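Local coordinates for B12-binding domain-containing protein (Kitasatospora setae, PDB 6WTE), which probably catalyses methyl transfer from S-adenosylmethionine by a non-radical route, as a radical SAM methylase that binds cobalamin and a [4Fe-4S] cluster, at residues I221-G226 against I278-N283; G241-Q246 against V347-G352. All blocks are in the same frame, centred on the assembly; numbering follows the deposited sequence.

Contact 1: residues I221-G226 against I278-N283; sequences ILTKNG and IAHAKN. With EDO (1,2-ethanediol), chain G.
A single water gathers T223, K224 and H280 into one polar knot, each holding it at 2.8 Å through T223 OG1, K224 NZ and H280 ND1. The water donates a hydrogen bond to T223 OG1 and, in the conformer of the lysine described, accepts one from K224 NZ. The setting is the radical SAM core, where the chain leaving strand 219-221 faces the first turns of helix 278-294, and the case illustrates how one solvent molecule can join strand 224-225 and the residue before it to a helix whose side chains do not bond to them directly. H280 extends from the helix with CG anti to its backbone N (chi1 -174°), a torsion that carries the ring toward T223; there the water sits at its edge, in the ring plane. T223 CB also lies in that plane, 4.0 Å from H280 CE1. On the far side of the imidazole, NE2 is bonded to R247 O, so both ring nitrogens are engaged and the ring's rotation is fixed. K224 runs past the histidine in the opposite direction, its CD 3.9 Å from H280 ND1, and K224 NZ finishes 3.7 Å from the methyl carbon CB of A281. Its ammonium is gripped further by F274 O and L276 O in the approach to the helix, beyond E273, a residue seen to bind the [4Fe-4S] cluster. D271 holds T223 OG1 and also the backbone N of K224. Beside the water, the carbonyl oxygen T223 O approaches H280 CE1 obliquely, at 3.2 Å.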
loop_
_atom_site.group_PDB
_atom_site.type_symbol
_atom_site.label_atom_id
_atom_site.label_comp_id
_atom_site.label_asym_id
_atom_site.label_seq_id
_atom_site.Cartn_x
_atom_site.Cartn_y
_atom_site.Cartn_z
ATOM N N ILE A 221 -4.312 1.768 -11.926
ATOM C CA ILE A 221 -4.066 0.762 -12.950
ATOM C C ILE A 221 -2.886 -0.086 -12.511
ATOM O O ILE A 221 -1.812 0.438 -12.203
ATOM C CB ILE A 221 -3.816 1.374 -14.344
ATOM C CG1 ILE A 221 -3.576 0.262 -15.368
ATOM C CG2 ILE A 221 -2.658 2.370 -14.317
ATOM C CD1 ILE A 221 -4.812 -0.610 -15.638
ATOM N N LEU A 222 -3.095 -1.395 -12.478
ATOM C CA LEU A 222 -2.048 -2.353 -12.178
ATOM C C LEU A 222 -1.449 -2.851 -13.485
ATOM O O LEU A 222 -2.184 -3.195 -14.415
ATOM C CB LEU A 222 -2.625 -3.524 -11.384
ATOM C CG LEU A 222 -1.652 -4.660 -11.092
ATOM C CD1 LEU A 222 -0.580 -4.180 -10.131
ATOM C CD2 LEU A 222 -2.415 -5.852 -10.519
ATOM N N THR A 223 -0.120 -2.880 -13.565
ATOM C CA THR A 223 0.526 -3.459 -14.738
ATOM C C THR A 223 1.250 -4.762 -14.442
ATOM O O THR A 223 1.383 -5.603 -15.337
ATOM C CB THR A 223 1.506 -2.454 -15.375
ATOM O OG1 THR A 223 2.809 -2.563 -14.780
ATOM C CG2 THR A 223 0.992 -1.021 -15.218
ATOM N N LYS A 224 1.669 -4.975 -13.200
ATOM C CA LYS A 224 2.390 -6.185 -12.834
ATOM C C LYS A 224 2.371 -6.329 -11.320
ATOM O O LYS A 224 2.509 -5.339 -10.596
ATOM C CB LYS A 224 3.835 -6.145 -13.353
ATOM C CG LYS A 224 4.625 -4.932 -12.875
ATOM C CD LYS A 224 5.632 -4.471 -13.922
ATOM C CE LYS A 224 6.267 -3.148 -13.517
ATOM N NZ LYS A 224 7.043 -2.531 -14.632
ATOM N N ASN A 225 2.205 -7.557 -10.849
ATOM C CA ASN A 225 2.225 -7.814 -9.421
ATOM C C ASN A 225 3.621 -8.231 -8.970
ATOM O O ASN A 225 4.296 -9.005 -9.649
ATOM C CB ASN A 225 1.227 -8.909 -9.050
ATOM C CG ASN A 225 1.218 -9.195 -7.572
ATOM O OD1 ASN A 225 0.642 -8.436 -6.794
ATOM N ND2 ASN A 225 1.879 -10.279 -7.162
ATOM N N GLY A 226 4.028 -7.736 -7.811
ATOM C CA GLY A 226 5.178 -8.256 -7.099
ATOM C C GLY A 226 6.375 -7.319 -7.165
ATOM O O GLY A 226 6.384 -6.313 -7.870
ATOM N N ILE A 278 11.696 -3.413 -16.335
ATOM C CA ILE A 278 11.617 -2.204 -17.149
ATOM C C ILE A 278 11.135 -2.504 -18.561
ATOM O O ILE A 278 10.479 -1.660 -19.191
ATOM C CB ILE A 278 12.986 -1.493 -17.160
ATOM C CG1 ILE A 278 12.923 -0.195 -17.980
ATOM C CG2 ILE A 278 14.064 -2.417 -17.700
ATOM C CD1 ILE A 278 12.087 0.909 -17.349
ATOM N N ALA A 279 11.443 -3.687 -19.094
ATOM C CA ALA A 279 11.047 -3.979 -20.468
ATOM C C ALA A 279 9.530 -3.986 -20.606
ATOM O O ALA A 279 8.987 -3.487 -21.600
ATOM C CB ALA A 279 11.644 -5.314 -20.918
ATOM N N HIS A 280 8.831 -4.535 -19.607
ATOM C CA HIS A 280 7.372 -4.510 -19.605
ATOM C C HIS A 280 6.843 -3.081 -19.524
ATOM O O HIS A 280 5.897 -2.720 -20.234
ATOM C CB HIS A 280 6.857 -5.343 -18.430
ATOM C CG HIS A 280 5.370 -5.509 -18.400
ATOM N ND1 HIS A 280 4.548 -4.694 -17.652
ATOM C CD2 HIS A 280 4.563 -6.427 -18.982
ATOM C CE1 HIS A 280 3.295 -5.087 -17.795
ATOM N NE2 HIS A 280 3.277 -6.139 -18.595
ATOM N N ALA A 281 7.448 -2.251 -18.672
ATOM C CA ALA A 281 7.003 -0.869 -18.547
ATOM C C ALA A 281 7.164 -0.121 -19.864
ATOM O O ALA A 281 6.254 0.594 -20.303
ATOM C CB ALA A 281 7.781 -0.166 -17.433
ATOM N N LYS A 282 8.323 -0.279 -20.513
ATOM C CA LYS A 282 8.550 0.399 -21.785
ATOM C C LYS A 282 7.618 -0.126 -22.872
ATOM O O LYS A 282 7.106 0.654 -23.681
ATOM C CB LYS A 282 10.008 0.259 -22.211
ATOM C CG LYS A 282 10.941 1.143 -21.408
ATOM C CD LYS A 282 12.383 0.993 -21.866
ATOM C CE LYS A 282 13.265 2.055 -21.233
ATOM N NZ LYS A 282 14.678 1.950 -21.717
ATOM N N ASN A 283 7.375 -1.439 -22.908
ATOM C CA ASN A 283 6.424 -1.975 -23.878
ATOM C C ASN A 283 5.019 -1.437 -23.631
ATOM O O ASN A 283 4.268 -1.164 -24.581
ATOM C CB ASN A 283 6.416 -3.505 -23.822
ATOM C CG ASN A 283 7.614 -4.122 -24.507
ATOM O OD1 ASN A 283 8.230 -3.509 -25.377
ATOM N ND2 ASN A 283 7.948 -5.350 -24.122
HETATM C C1 EDO G . 14.919 -3.677 -14.156
HETATM O O1 EDO G . 14.080 -4.421 -15.046
HETATM C C2 EDO G . 15.118 -4.488 -12.878
HETATM O O2 EDO G . 13.840 -4.795 -12.299
HETATM O O HOH W 1 5.005 -2.242 -16.456
#

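Contact 2: residues G241-Q246 against V347-G352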
loop_
_atom_site.group_PDB
_atom_site.type_symbol
_atom_site.label_atom_id
_atom_site.label_comp_id
_atom_site.label_asym_id
_atom_site.label_seq_id
_atom_site.Cartn_x
_atom_site.Cartn_y
_atom_site.Cartn_z
ATOM N N GLY A 241 4.417 -10.626 -3.436
ATOM C CA GLY A 241 5.062 -11.703 -4.164
ATOM C C GLY A 241 6.441 -11.243 -4.582
ATOM O O GLY A 241 6.673 -10.066 -4.855
ATOM N N THR A 242 7.376 -12.191 -4.631
ATOM C CA THR A 242 8.788 -11.905 -4.862
ATOM C C THR A 242 9.191 -11.958 -6.329
ATOM O O THR A 242 10.373 -11.762 -6.630
ATOM C CB THR A 242 9.660 -12.900 -4.091
ATOM O OG1 THR A 242 9.384 -14.227 -4.562
ATOM C CG2 THR A 242 9.366 -12.830 -2.601
ATOM N N ARG A 243 8.264 -12.251 -7.239
ATOM C CA ARG A 243 8.552 -12.271 -8.666
ATOM C C ARG A 243 7.425 -11.561 -9.405
ATOM O O ARG A 243 6.309 -11.425 -8.893
ATOM C CB ARG A 243 8.717 -13.703 -9.195
ATOM C CG ARG A 243 9.922 -14.444 -8.612
ATOM C CD ARG A 243 11.240 -13.793 -9.016
ATOM N NE ARG A 243 12.377 -14.513 -8.449
ATOM C CZ ARG A 243 13.030 -14.144 -7.350
ATOM N NH1 ARG A 243 12.672 -13.044 -6.697
ATOM N NH2 ARG A 243 14.050 -14.871 -6.906
ATOM N N TYR A 244 7.719 -11.118 -10.623
ATOM C CA TYR A 244 6.771 -10.305 -11.376
ATOM C C TYR A 244 5.743 -11.189 -12.067
ATOM O O TYR A 244 6.092 -12.064 -12.866
ATOM C CB TYR A 244 7.510 -9.413 -12.374
ATOM C CG TYR A 244 8.398 -8.449 -11.632
ATOM C CD1 TYR A 244 7.846 -7.443 -10.855
ATOM C CD2 TYR A 244 9.780 -8.583 -11.651
ATOM C CE1 TYR A 244 8.642 -6.579 -10.139
ATOM C CE2 TYR A 244 10.592 -7.716 -10.937
ATOM C CZ TYR A 244 10.010 -6.721 -10.176
ATOM O OH TYR A 244 10.793 -5.849 -9.453
ATOM N N GLY A 245 4.476 -10.970 -11.732
ATOM C CA GLY A 245 3.372 -11.496 -12.508
ATOM C C GLY A 245 2.907 -10.398 -13.442
ATOM O O GLY A 245 2.140 -9.524 -13.035
ATOM N N GLN A 246 3.406 -10.408 -14.678
ATOM C CA GLN A 246 3.147 -9.330 -15.624
ATOM C C GLN A 246 1.798 -9.534 -16.295
ATOM O O GLN A 246 1.501 -10.624 -16.789
ATOM C CB GLN A 246 4.244 -9.280 -16.688
ATOM C CG GLN A 246 5.643 -9.026 -16.159
ATOM C CD GLN A 246 6.689 -9.055 -17.258
ATOM O OE1 GLN A 246 6.415 -9.484 -18.379
ATOM N NE2 GLN A 246 7.895 -8.602 -16.940
ATOM N N VAL A 347 18.167 -2.802 -1.148
ATOM C CA VAL A 347 18.993 -3.844 -1.740
ATOM C C VAL A 347 18.149 -4.802 -2.569
ATOM O O VAL A 347 16.940 -4.950 -2.367
ATOM C CB VAL A 347 19.742 -4.640 -0.670
ATOM C CG1 VAL A 347 20.612 -3.728 0.167
ATOM C CG2 VAL A 347 18.710 -5.347 0.189
ATOM N N THR A 348 18.831 -5.493 -3.482
ATOM C CA THR A 348 18.269 -6.624 -4.200
ATOM C C THR A 348 18.225 -7.853 -3.294
ATOM O O THR A 348 18.644 -7.820 -2.134
ATOM C CB THR A 348 19.102 -6.954 -5.436
ATOM O OG1 THR A 348 20.333 -7.562 -5.020
ATOM C CG2 THR A 348 19.408 -5.699 -6.245
ATOM N N GLU A 349 17.736 -8.966 -3.852
ATOM C CA GLU A 349 17.743 -10.237 -3.133
ATOM C C GLU A 349 19.154 -10.733 -2.861
ATOM O O GLU A 349 19.361 -11.511 -1.924
ATOM C CB GLU A 349 16.979 -11.298 -3.917
ATOM C CG GLU A 349 15.519 -11.411 -3.551
ATOM C CD GLU A 349 14.835 -12.537 -4.295
ATOM O OE1 GLU A 349 15.504 -13.192 -5.122
ATOM O OE2 GLU A 349 13.634 -12.769 -4.045
ATOM N N LYS A 350 20.118 -10.336 -3.688
ATOM C CA LYS A 350 21.513 -10.694 -3.464
ATOM C C LYS A 350 22.169 -9.837 -2.391
ATOM O O LYS A 350 23.278 -10.164 -1.953
ATOM C CB LYS A 350 22.306 -10.564 -4.769
ATOM C CG LYS A 350 21.583 -11.069 -6.013
ATOM C CD LYS A 350 21.310 -12.564 -5.970
ATOM C CE LYS A 350 22.586 -13.362 -6.206
ATOM N NZ LYS A 350 22.330 -14.828 -6.274
ATOM N N GLY A 351 21.515 -8.761 -1.951
ATOM C CA GLY A 351 22.019 -7.926 -0.879
ATOM C C GLY A 351 22.776 -6.690 -1.319
ATOM O O GLY A 351 23.235 -5.927 -0.459
ATOM N N GLY A 352 22.915 -6.463 -2.619
ATOM C CA GLY A 352 23.629 -5.297 -3.103
ATOM C C GLY A 352 22.701 -4.127 -3.367
ATOM O O GLY A 352 21.516 -4.298 -3.649
#
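R243 and E349 meet at an angle: the guanidinium presents its end, NH1 and NH2 together, to the two carboxylate oxygens, yet the two planes are turned 55° apart. This two-nitrogen grip is a worked example of a bidentate salt bridge that departs from the coplanar form, and it ties the chain leaving helix 236-240 to the type I beta turn T348-G351 within the radical SAM core. The twist makes the two bonds unlike. NH2 of R243 reaches OE1 of E349 at 2.8 Å on the syn lone pair, whereas NH1, also 2.8 Å from OE2 of E349, comes from above the carboxylate plane, 45° out of it. Seen from the arginine, E349 CD and OE2 lie at the guanidinium edge, near its plane. In R243, CG stands anti to the carbonyl carbon (chi1 -65°) and the chain bends at chi2, turning the head toward the preceding carbonyl, with NH1 2.6 Å from T242 O; NH1 serves T242 O as well as E349 OE2, which helps to fix the head. E349, by contrast, stretches out straight beyond CG, passing its OE2 4.0 Å from T242 CB. That oxygen has a second cationic mate in R230, from the cluster-binding loop. An alanine in place of E349 would probably leave R243 and R230 without their shared anion and remove the polar link between the two segments. With two arginines on one carboxylate, E349, its side chain about 9 Å from the iron-sulfur cluster, is likely to stay ionised, its single negative charge only partly offsetting the two guanidinium groups.

Overall arrangement
Contacts 1 and 2 have centres 14 Å apart and lie on the same side of the chain's centre, all four segments within the radical SAM core. Along the sequence they alternate: 221-226, 241-246, 278-283, then 347-352. What joins them is the small antiparallel pair of strands 224-225 and 245-246, where N225 O and G245 N lie 2.9 Å apart in a probable hydrogen bond. The strand pair brackets the cysteine loop that holds the [4Fe-4S] cluster; contact 1 fastens its first strand to helix 278-294, and contact 2 fastens the approach to its second strand to the loop between helices 339-342 and 357-369.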